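Protein pid-3 (Caenorhabditis elegans, PDB 7OCX) probably acts in piRNA biogenesis as part of the PETISCO complex, its RNA recognition motif domain pairing with that of TOFU-6. Local coordinates at residues G19-G22 / M23-T26. Sequence-based numbering, arbitrary orientation.
Sequences GYPG and MLNT
Between Pro21 and Leu24 the chain reverses through a type I beta turn, in which Leu24 N donates to Pro21 O at 3.2 Å. The turn lies in the loop that joins strand 14-18 to helix 26-32 of the RNA recognition motif, and it illustrates how a tight turn can bring together apolar side chains of its own and of the residue just before it. In Leu24, CG lies anti to the carbonyl carbon (chi1 -73°), which swings the branch back toward Tyr20, where Leu24 CD1 rests 3.8 Å from Tyr20 CD1, meeting the ring at a slant. The same methyl lies 3.9 Å from Tyr20 CB, while Leu24 CG passes 3.5 Å from Pro21 O. Tyr20 is buried and continues inward to Ile29 and Leu32 of helix 26-32, and Leu24 also packs on Leu32. With an alanine in place of Leu24 the turn's backbone bond could persist, but Tyr20 would probably lose the methyl packed against its CB and CD1, opening a gap beside the ring. Just beyond, Asn25 is the N-cap of helix 26-32, its OD1 accepting from Gly28 N. Pro21 and Met23 also pack on the chain of TOFU-6, through Leu14 and Tyr12 of that chain respectively. The Met23 side chain, bent at chi2 and chi3, curls back over the turn and sets SD 3.7 Å from Pro21 CB, with CE 4.0 Å from that same carbon.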
# COMPACT_ATOMS: atom_id res chain seq x y z
N GLY B 19 -1.63 -15.49 4.15
CA GLY B 19 -1.18 -15.94 2.86
C GLY B 19 -0.11 -15.08 2.21
O GLY B 19 0.45 -15.51 1.19
N TYR B 20 0.16 -13.88 2.75
CA TYR B 20 1.15 -12.99 2.20
C TYR B 20 2.55 -13.48 2.53
O TYR B 20 2.74 -14.39 3.32
CB TYR B 20 0.95 -11.58 2.75
CG TYR B 20 0.78 -11.53 4.25
CD1 TYR B 20 1.86 -11.68 5.10
CD2 TYR B 20 -0.49 -11.42 4.81
CE1 TYR B 20 1.69 -11.65 6.49
CE2 TYR B 20 -0.67 -11.40 6.19
CZ TYR B 20 0.42 -11.52 7.03
OH TYR B 20 0.25 -11.48 8.39
N PRO B 21 3.57 -12.86 1.93
CA PRO B 21 4.92 -13.38 2.13
C PRO B 21 5.33 -13.29 3.59
O PRO B 21 5.00 -12.33 4.31
CB PRO B 21 5.79 -12.49 1.24
CG PRO B 21 4.85 -12.02 0.16
CD PRO B 21 3.50 -11.87 0.84
N GLY B 22 6.10 -14.28 4.01
CA GLY B 22 6.39 -14.48 5.42
C GLY B 22 7.33 -13.46 6.02
O GLY B 22 7.45 -13.38 7.25
N MET B 23 8.00 -12.67 5.20
CA MET B 23 8.89 -11.66 5.78
C MET B 23 8.20 -10.32 6.01
O MET B 23 8.86 -9.39 6.49
CB MET B 23 10.14 -11.49 4.90
CG MET B 23 10.03 -10.57 3.68
SD MET B 23 9.11 -11.23 2.26
CE MET B 23 9.62 -12.95 2.22
N LEU B 24 6.91 -10.18 5.72
CA LEU B 24 6.30 -8.86 5.83
C LEU B 24 6.24 -8.40 7.28
O LEU B 24 5.99 -9.19 8.20
CB LEU B 24 4.89 -8.85 5.26
CG LEU B 24 4.65 -8.90 3.76
CD1 LEU B 24 3.20 -8.46 3.57
CD2 LEU B 24 5.53 -7.99 3.01
N ASN B 25 6.46 -7.11 7.50
CA ASN B 25 6.30 -6.55 8.83
C ASN B 25 4.94 -5.87 8.90
O ASN B 25 4.16 -5.87 7.94
CB ASN B 25 7.43 -5.58 9.20
CG ASN B 25 7.54 -4.41 8.24
OD1 ASN B 25 6.57 -4.05 7.57
ND2 ASN B 25 8.70 -3.74 8.25
N THR B 26 4.64 -5.26 10.05
CA THR B 26 3.30 -4.70 10.20
C THR B 26 3.02 -3.61 9.17
O THR B 26 1.90 -3.50 8.67
CB THR B 26 3.08 -4.17 11.61
OG1 THR B 26 4.01 -3.14 11.92
CG2 THR B 26 3.23 -5.30 12.59